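Local atomic coordinates of zona pellucida sperm-binding protein 1,Zona pellucida sperm-binding protein 1 (Gallus gallus, PDB entry 6GF6), a protein that cross-links filaments of the avian egg coat, probably through homodimers of the ZP-N1 domain, the part of the protein described here. Residues B[76-87]-B[99-109]; B[29-37]-B[63-73]. The protein carries 2 engineered substitutions. One frame throughout, in Å; residues are numbered along the deposited sequence.

Followed from the N terminus, the chain closes two contacts one after the other, neither nested nor crossed. Interaction 2 comes first: segment 29-37 meets 63-73 across a loop of 25 residues that carries strands 42-44 and 53-57. Interaction 1 then closes the short connection between 76-87 and 99-109, a hairpin of adjacent strands. The two illustrate complementary principles, packing between sheets and pairing within one. Strand 30-36 joins them, for it lies beside strand 80-90 in the same sheet, and the backbone N of Gln86 probably bonds to the O of Lys34. Together they tie the hairpin, through 30-36, to the opposing sheet of strand 63-68.

Interaction 1 (B[76-87]-B[99-109]); sequences VKDGRYVLRVQL and SYEVQMTCPRP. Engineered in segment 99-109: Gln103 (natural residue Asn).
Tyr81 offers one ring face to the aliphatic chain of Arg108, whose CG stands 4.0 Å from the centroid of the Tyr81 ring in a CH-pi contact. The Arg108 guanidinium is nearly perpendicular to that ring: Tyr81 CE1 lies at its edge and Val76 CG2 over one face. Thr105 CG2 sits centrally over the Arg80 guanidinium, 3.3 Å above its plane, while Arg84 receives Glu101 OE2 at its edge. These groups decorate the antiparallel beta hairpin of strands 80-90 and 96-107 in the Ig-like ZP-N1 domain. Reciprocal backbone hydrogen bonds join the strands, among them Val85 N to Val102 O at 2.9 Å.

Alternation sorts the side chains. On the face of Val82, Arg84 and Gln86, a bend at chi3 (51°) turns Arg84 side-on to Glu101 in a salt bridge in which NE (3.1 Å) and NH2 (2.9 Å) of Arg84 both donate to Glu101 OE2, approaching from one side of the carboxylate plane. A leucine in place of Arg84 would probably leave the Glu101 carboxylate without this double grip and its countercharge. Arg84 CG also packs on CG of Gln103, an engineered residue. Further along, Gln86 NE2 donates in its own amide plane to Ser99 OG (2.7 Å), and Gln86 OE1 accepts a hydrogen bond from Arg42 NE.

The other face, with Leu83, Val85 and Met104, turns inward onto Met19 and Phe65. Cys106 anchors this edge of the domain to Cys14 by a disulfide, and the hydroxyl of Tyr100 is held by the backbone nitrogens of Leu7 and Leu8. On this inward face Leu87 CD1 and Val102 CG2 are pressed together at 3.5 Å, closer than usual for two carbons.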
# COMPACT_ATOMS: atom_id res chain seq x y z
N VAL B 76 -17.59 11.86 1.23
CA VAL B 76 -18.69 11.32 0.45
C VAL B 76 -19.51 12.50 -0.06
O VAL B 76 -20.06 13.28 0.72
CB VAL B 76 -19.56 10.37 1.29
CG1 VAL B 76 -20.73 9.84 0.46
CG2 VAL B 76 -18.69 9.24 1.86
N LYS B 77 -19.57 12.64 -1.39
CA LYS B 77 -20.32 13.71 -2.04
C LYS B 77 -21.06 13.13 -3.23
O LYS B 77 -20.45 12.48 -4.09
CB LYS B 77 -19.40 14.85 -2.50
CG LYS B 77 -18.66 15.57 -1.38
CD LYS B 77 -17.68 16.60 -1.92
CE LYS B 77 -18.40 17.77 -2.59
NZ LYS B 77 -17.47 18.88 -2.94
N ASP B 78 -22.37 13.35 -3.27
CA ASP B 78 -23.21 12.85 -4.36
C ASP B 78 -23.05 11.34 -4.51
O ASP B 78 -22.94 10.81 -5.62
CB ASP B 78 -22.87 13.56 -5.68
CG ASP B 78 -23.20 15.04 -5.63
OD1 ASP B 78 -23.92 15.46 -4.71
OD2 ASP B 78 -22.74 15.77 -6.53
N GLY B 79 -23.03 10.63 -3.39
CA GLY B 79 -22.89 9.18 -3.43
C GLY B 79 -21.59 8.72 -4.05
O GLY B 79 -21.58 7.70 -4.76
N ARG B 80 -20.50 9.45 -3.84
CA ARG B 80 -19.21 9.09 -4.40
C ARG B 80 -18.11 9.50 -3.43
O ARG B 80 -18.27 10.43 -2.65
CB ARG B 80 -19.00 9.75 -5.77
CG ARG B 80 -19.97 9.28 -6.84
CD ARG B 80 -19.66 9.87 -8.20
NE ARG B 80 -19.80 11.33 -8.22
CZ ARG B 80 -19.52 12.10 -9.26
NH1 ARG B 80 -19.68 13.42 -9.18
NH2 ARG B 80 -19.06 11.56 -10.39
N TYR B 81 -17.00 8.75 -3.47
CA TYR B 81 -15.82 9.11 -2.70
C TYR B 81 -15.06 10.22 -3.41
O TYR B 81 -14.87 10.17 -4.63
CB TYR B 81 -14.89 7.91 -2.53
CG TYR B 81 -15.47 6.75 -1.78
CD1 TYR B 81 -15.71 6.82 -0.41
CD2 TYR B 81 -15.78 5.56 -2.43
CE1 TYR B 81 -16.24 5.75 0.28
CE2 TYR B 81 -16.31 4.49 -1.74
CZ TYR B 81 -16.53 4.60 -0.39
OH TYR B 81 -17.06 3.54 0.30
N VAL B 82 -14.64 11.22 -2.65
CA VAL B 82 -13.91 12.36 -3.20
C VAL B 82 -12.67 12.62 -2.35
O VAL B 82 -12.77 12.77 -1.12
CB VAL B 82 -14.79 13.62 -3.27
CG1 VAL B 82 -14.01 14.79 -3.87
CG2 VAL B 82 -16.04 13.33 -4.09
N LEU B 83 -11.52 12.70 -3.00
CA LEU B 83 -10.26 13.03 -2.35
C LEU B 83 -9.53 14.03 -3.22
O LEU B 83 -9.29 13.77 -4.40
CB LEU B 83 -9.39 11.79 -2.14
CG LEU B 83 -8.06 12.03 -1.42
CD1 LEU B 83 -8.27 12.48 0.01
CD2 LEU B 83 -7.21 10.78 -1.45
N ARG B 84 -9.19 15.18 -2.64
CA ARG B 84 -8.49 16.24 -3.33
C ARG B 84 -7.02 16.20 -2.97
O ARG B 84 -6.66 16.12 -1.79
CB ARG B 84 -9.10 17.60 -2.98
CG ARG B 84 -10.49 17.81 -3.58
CD ARG B 84 -11.12 19.14 -3.20
NE ARG B 84 -10.24 20.29 -3.45
CZ ARG B 84 -9.77 21.10 -2.51
NH1 ARG B 84 -10.08 20.93 -1.23
NH2 ARG B 84 -8.98 22.11 -2.85
N VAL B 85 -6.17 16.21 -3.99
CA VAL B 85 -4.73 16.08 -3.83
C VAL B 85 -4.06 17.20 -4.62
O VAL B 85 -4.51 17.55 -5.71
CB VAL B 85 -4.21 14.71 -4.31
CG1 VAL B 85 -2.70 14.62 -4.17
CG2 VAL B 85 -4.89 13.58 -3.54
N GLN B 86 -2.99 17.75 -4.07
CA GLN B 86 -2.16 18.73 -4.76
C GLN B 86 -0.87 18.06 -5.20
O GLN B 86 -0.23 17.35 -4.42
CB GLN B 86 -1.86 19.93 -3.87
CG GLN B 86 -1.11 21.05 -4.58
CD GLN B 86 -0.71 22.17 -3.65
OE1 GLN B 86 -0.80 22.04 -2.43
NE2 GLN B 86 -0.26 23.28 -4.22
N LEU B 87 -0.51 18.26 -6.47
CA LEU B 87 0.76 17.81 -7.01
C LEU B 87 1.66 19.01 -7.21
O LEU B 87 1.28 19.97 -7.88
CB LEU B 87 0.58 17.09 -8.35
CG LEU B 87 -0.25 15.81 -8.33
CD1 LEU B 87 -1.71 16.15 -8.35
CD2 LEU B 87 0.11 14.95 -9.54
N SER B 99 2.16 23.67 -9.99
CA SER B 99 1.27 23.14 -8.98
C SER B 99 -0.05 22.75 -9.63
O SER B 99 -0.64 23.55 -10.37
CB SER B 99 1.05 24.16 -7.86
OG SER B 99 0.26 23.60 -6.83
N TYR B 100 -0.50 21.53 -9.36
CA TYR B 100 -1.74 21.02 -9.92
C TYR B 100 -2.62 20.50 -8.79
O TYR B 100 -2.14 19.98 -7.78
CB TYR B 100 -1.49 19.89 -10.94
CG TYR B 100 -0.44 20.21 -11.99
CD1 TYR B 100 0.91 20.13 -11.69
CD2 TYR B 100 -0.81 20.58 -13.28
CE1 TYR B 100 1.87 20.42 -12.64
CE2 TYR B 100 0.15 20.88 -14.23
CZ TYR B 100 1.49 20.80 -13.91
OH TYR B 100 2.45 21.09 -14.86
N GLU B 101 -3.93 20.67 -8.97
CA GLU B 101 -4.92 20.17 -8.03
C GLU B 101 -5.80 19.17 -8.76
O GLU B 101 -6.24 19.42 -9.89
CB GLU B 101 -5.78 21.30 -7.47
CG GLU B 101 -6.87 20.82 -6.54
CD GLU B 101 -7.63 21.95 -5.89
OE1 GLU B 101 -6.99 22.97 -5.52
OE2 GLU B 101 -8.87 21.84 -5.77
N VAL B 102 -6.07 18.04 -8.10
CA VAL B 102 -6.85 16.96 -8.69
C VAL B 102 -7.91 16.53 -7.69
O VAL B 102 -7.60 16.28 -6.52
CB VAL B 102 -5.97 15.76 -9.06
CG1 VAL B 102 -6.79 14.69 -9.79
CG2 VAL B 102 -4.80 16.19 -9.92
N GLN B 103 -9.14 16.39 -8.17
CA GLN B 103 -10.24 15.86 -7.38
C GLN B 103 -10.51 14.45 -7.88
O GLN B 103 -11.09 14.27 -8.96
CB GLN B 103 -11.48 16.75 -7.51
CG GLN B 103 -12.55 16.48 -6.46
CD GLN B 103 -13.79 17.35 -6.62
OE1 GLN B 103 -14.25 17.98 -5.66
NE2 GLN B 103 -14.34 17.38 -7.83
N MET B 104 -10.10 13.46 -7.10
CA MET B 104 -10.33 12.07 -7.45
C MET B 104 -11.74 11.69 -7.02
O MET B 104 -12.05 11.70 -5.82
CB MET B 104 -9.28 11.17 -6.80
CG MET B 104 -7.85 11.50 -7.23
SD MET B 104 -6.57 10.80 -6.16
CE MET B 104 -6.59 9.08 -6.62
N THR B 105 -12.59 11.38 -7.99
CA THR B 105 -13.98 11.05 -7.77
C THR B 105 -14.20 9.61 -8.19
O THR B 105 -13.92 9.24 -9.33
CB THR B 105 -14.90 12.00 -8.55
OG1 THR B 105 -14.62 13.35 -8.17
CG2 THR B 105 -16.35 11.71 -8.26
N CYS B 106 -14.68 8.79 -7.25
CA CYS B 106 -14.84 7.37 -7.50
C CYS B 106 -16.21 6.93 -7.02
O CYS B 106 -16.74 7.48 -6.05
CB CYS B 106 -13.74 6.55 -6.81
SG CYS B 106 -12.09 6.83 -7.52
N PRO B 107 -16.83 5.97 -7.71
CA PRO B 107 -18.20 5.60 -7.35
C PRO B 107 -18.27 4.95 -5.98
O PRO B 107 -17.33 4.30 -5.53
CB PRO B 107 -18.60 4.62 -8.46
CG PRO B 107 -17.31 4.05 -8.93
CD PRO B 107 -16.30 5.14 -8.80
N ARG B 108 -19.41 5.15 -5.33
CA ARG B 108 -19.70 4.56 -4.04
C ARG B 108 -21.03 3.82 -4.11
O ARG B 108 -21.93 4.25 -4.83
CB ARG B 108 -19.75 5.65 -2.95
CG ARG B 108 -19.98 5.17 -1.54
CD ARG B 108 -19.98 6.36 -0.58
NE ARG B 108 -20.09 5.95 0.82
CZ ARG B 108 -21.22 5.86 1.50
NH1 ARG B 108 -22.39 6.15 0.92
NH2 ARG B 108 -21.20 5.48 2.77
N PRO B 109 -21.19 2.73 -3.37
CA PRO B 109 -22.43 1.95 -3.49
C PRO B 109 -23.55 2.49 -2.63
O PRO B 109 -23.37 2.75 -1.43
CB PRO B 109 -22.00 0.55 -3.06
CG PRO B 109 -20.91 0.78 -2.10
CD PRO B 109 -20.19 2.02 -2.55

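Interaction 2 (B[29-37]-B[63-73])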
# COMPACT_ATOMS: atom_id res chain seq x y z
N ARG B 29 13.00 16.24 -12.84
CA ARG B 29 11.98 16.77 -11.95
C ARG B 29 11.40 15.65 -11.07
O ARG B 29 11.59 14.46 -11.34
CB ARG B 29 10.87 17.46 -12.73
CG ARG B 29 11.39 18.59 -13.58
CD ARG B 29 10.26 19.37 -14.23
NE ARG B 29 10.76 20.60 -14.85
CZ ARG B 29 9.98 21.55 -15.34
NH1 ARG B 29 8.66 21.43 -15.29
NH2 ARG B 29 10.52 22.64 -15.88
N THR B 30 10.73 16.05 -10.00
CA THR B 30 9.97 15.13 -9.18
C THR B 30 8.62 15.75 -8.87
O THR B 30 8.32 16.87 -9.28
CB THR B 30 10.73 14.75 -7.90
OG1 THR B 30 10.02 13.70 -7.23
CG2 THR B 30 10.86 15.94 -6.97
N VAL B 31 7.80 15.01 -8.14
CA VAL B 31 6.45 15.44 -7.78
C VAL B 31 6.29 15.20 -6.29
O VAL B 31 6.71 14.15 -5.78
CB VAL B 31 5.37 14.70 -8.58
CG1 VAL B 31 3.97 15.10 -8.14
CG2 VAL B 31 5.53 14.96 -10.07
N HIS B 32 5.78 16.20 -5.58
CA HIS B 32 5.40 16.05 -4.19
C HIS B 32 3.88 16.08 -4.08
O HIS B 32 3.22 16.90 -4.73
CB HIS B 32 6.03 17.16 -3.33
CG HIS B 32 7.49 16.97 -3.09
ND1 HIS B 32 8.23 17.80 -2.29
CD2 HIS B 32 8.35 16.03 -3.55
CE1 HIS B 32 9.48 17.39 -2.26
NE2 HIS B 32 9.58 16.31 -3.02
N PHE B 33 3.34 15.18 -3.27
CA PHE B 33 1.91 15.02 -3.10
C PHE B 33 1.48 15.54 -1.73
O PHE B 33 2.18 15.32 -0.73
CB PHE B 33 1.49 13.55 -3.23
CG PHE B 33 1.78 12.95 -4.58
CD1 PHE B 33 3.03 12.43 -4.88
CD2 PHE B 33 0.78 12.89 -5.55
CE1 PHE B 33 3.29 11.87 -6.12
CE2 PHE B 33 1.04 12.33 -6.79
CZ PHE B 33 2.29 11.82 -7.07
N LYS B 34 0.34 16.23 -1.69
CA LYS B 34 -0.26 16.67 -0.45
C LYS B 34 -1.76 16.45 -0.51
O LYS B 34 -2.39 16.72 -1.54
CB LYS B 34 0.03 18.15 -0.15
CG LYS B 34 1.47 18.47 0.21
CD LYS B 34 2.28 18.87 -1.02
CE LYS B 34 3.61 19.49 -0.63
NZ LYS B 34 4.48 18.54 0.11
N VAL B 35 -2.33 15.96 0.58
CA VAL B 35 -3.77 15.76 0.70
C VAL B 35 -4.41 17.06 1.16
O VAL B 35 -3.91 17.73 2.06
CB VAL B 35 -4.08 14.61 1.67
CG1 VAL B 35 -5.59 14.46 1.86
CG2 VAL B 35 -3.48 13.31 1.16
N LEU B 36 -5.53 17.41 0.53
CA LEU B 36 -6.25 18.64 0.83
C LEU B 36 -7.57 18.33 1.52
O LEU B 36 -8.26 17.36 1.18
CB LEU B 36 -6.53 19.45 -0.44
CG LEU B 36 -5.33 19.77 -1.33
CD1 LEU B 36 -5.81 20.50 -2.58
CD2 LEU B 36 -4.30 20.60 -0.58
N ASP B 37 -7.91 19.13 2.53
CA ASP B 37 -9.21 19.08 3.17
C ASP B 37 -10.03 20.28 2.71
O ASP B 37 -9.57 21.11 1.93
CB ASP B 37 -9.07 19.00 4.70
CG ASP B 37 -8.57 20.30 5.33
OD1 ASP B 37 -8.32 21.29 4.62
OD2 ASP B 37 -8.41 20.30 6.57
N LEU B 63 5.60 8.15 -10.26
CA LEU B 63 5.24 8.26 -8.85
C LEU B 63 3.77 7.92 -8.65
O LEU B 63 2.92 8.29 -9.47
CB LEU B 63 5.55 9.67 -8.34
CG LEU B 63 7.02 10.07 -8.54
CD1 LEU B 63 7.26 11.53 -8.24
CD2 LEU B 63 7.94 9.19 -7.70
N ILE B 64 3.50 7.18 -7.58
CA ILE B 64 2.19 6.59 -7.34
C ILE B 64 1.72 7.04 -5.96
O ILE B 64 2.40 6.79 -4.96
CB ILE B 64 2.25 5.05 -7.41
CG1 ILE B 64 2.80 4.60 -8.77
CG2 ILE B 64 0.86 4.46 -7.18
CD1 ILE B 64 3.16 3.12 -8.82
N PHE B 65 0.55 7.66 -5.91
CA PHE B 65 -0.13 7.97 -4.66
C PHE B 65 -1.32 7.03 -4.53
O PHE B 65 -2.17 6.98 -5.42
CB PHE B 65 -0.61 9.42 -4.63
CG PHE B 65 -1.50 9.73 -3.45
CD1 PHE B 65 -1.00 9.67 -2.16
CD2 PHE B 65 -2.85 9.99 -3.63
CE1 PHE B 65 -1.82 9.94 -1.07
CE2 PHE B 65 -3.68 10.25 -2.55
CZ PHE B 65 -3.16 10.22 -1.27
N SER B 66 -1.35 6.25 -3.45
CA SER B 66 -2.40 5.28 -3.17
C SER B 66 -3.23 5.72 -1.97
O SER B 66 -2.67 6.21 -0.97
CB SER B 66 -1.80 3.90 -2.89
OG SER B 66 -0.94 3.50 -3.95
N ALA B 67 -4.56 5.57 -2.06
CA ALA B 67 -5.46 5.98 -0.99
C ALA B 67 -6.62 4.99 -0.85
O ALA B 67 -7.34 4.75 -1.82
CB ALA B 67 -6.01 7.38 -1.25
N GLY B 68 -6.81 4.45 0.35
CA GLY B 68 -8.01 3.67 0.64
C GLY B 68 -9.24 4.55 0.73
O GLY B 68 -9.17 5.73 1.10
N TYR B 69 -10.39 3.98 0.36
CA TYR B 69 -11.64 4.75 0.37
C TYR B 69 -12.05 5.19 1.78
O TYR B 69 -12.73 6.21 1.92
CB TYR B 69 -12.78 3.93 -0.26
CG TYR B 69 -12.71 3.79 -1.77
CD1 TYR B 69 -12.27 4.83 -2.57
CD2 TYR B 69 -13.08 2.61 -2.39
CE1 TYR B 69 -12.19 4.70 -3.94
CE2 TYR B 69 -13.01 2.47 -3.77
CZ TYR B 69 -12.56 3.52 -4.54
OH TYR B 69 -12.50 3.39 -5.91
N GLU B 70 -11.62 4.48 2.82
CA GLU B 70 -12.01 4.82 4.18
C GLU B 70 -10.94 5.63 4.90
O GLU B 70 -10.98 5.75 6.13
CB GLU B 70 -12.29 3.54 4.97
CG GLU B 70 -13.36 2.63 4.37
CD GLU B 70 -14.76 3.17 4.54
OE1 GLU B 70 -14.95 4.07 5.38
OE2 GLU B 70 -15.67 2.69 3.83
N GLY B 71 -10.02 6.24 4.16
CA GLY B 71 -8.91 6.94 4.76
C GLY B 71 -9.22 8.39 5.07
O GLY B 71 -10.33 8.88 4.89
N CYS B 72 -8.20 9.08 5.57
CA CYS B 72 -8.36 10.44 6.04
C CYS B 72 -8.69 11.38 4.89
O CYS B 72 -8.02 11.38 3.85
CB CYS B 72 -7.10 10.94 6.71
SG CYS B 72 -6.65 10.10 8.18
N HIS B 73 -9.68 12.24 5.12
CA HIS B 73 -10.03 13.33 4.24
C HIS B 73 -10.72 12.87 2.97
O HIS B 73 -10.97 13.69 2.08
CB HIS B 73 -8.79 14.16 3.89
CG HIS B 73 -8.16 14.77 5.10
ND1 HIS B 73 -8.85 15.59 5.96
CD2 HIS B 73 -6.93 14.61 5.64
CE1 HIS B 73 -8.07 15.95 6.96
NE2 HIS B 73 -6.89 15.36 6.79
O HOH W 1 -9.82 15.74 0.02
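Phe33 and Phe65 meet by ring face and methylene: Phe65 CB lies over one face of the Phe33 ring, 4.2 Å from its centroid, while Val31 CG1 of the same strand as Phe33 covers the opposite face. Leu63 CB comes to the ring edge in its plane, 3.9 Å from Phe33 CE1, so the ring is pinned on three sides. Farther out along Leu63, CD1 reaches Val31 CB at 3.7 Å. Phe65, whose CG is anti to the backbone N (chi1 171°), carries its ring toward Val35 and brings CZ to 3.9 Å from Val35 CG2. The second methyl of Val35, CG1, rests on His73 CB, and Asp37 CB lies beside the imidazole at ND1.

Around this first shell stands a beta sandwich. Strands 30-36 and 63-68 belong to opposing sheets and run at 10° to each other, the axes of these short segments coming within 8.8 Å. Asp37 is fixed by Thr41 and Phe39, whose backbone nitrogens bond to OD1, and the disulfide of Cys72 with Cys51 ties down the chain before His73. On the far side of strand 63-68, Ile64 and Ser66 pack on Thr41 and Phe43 of the second subunit. His73 and His53 bind zinc in a structure of this protein, though no zinc is bound to this chain here.

No direct hydrogen bond spans the two segments; one water lies between Leu36 O and His73 O and appears to donate to both, though its distance to Leu36 O is doubtfully short. The chemistry is therefore that of a sandwich core: cohesion comes from apolar side chains meshing between sheets, with any polar link through water kept to the end of the contact.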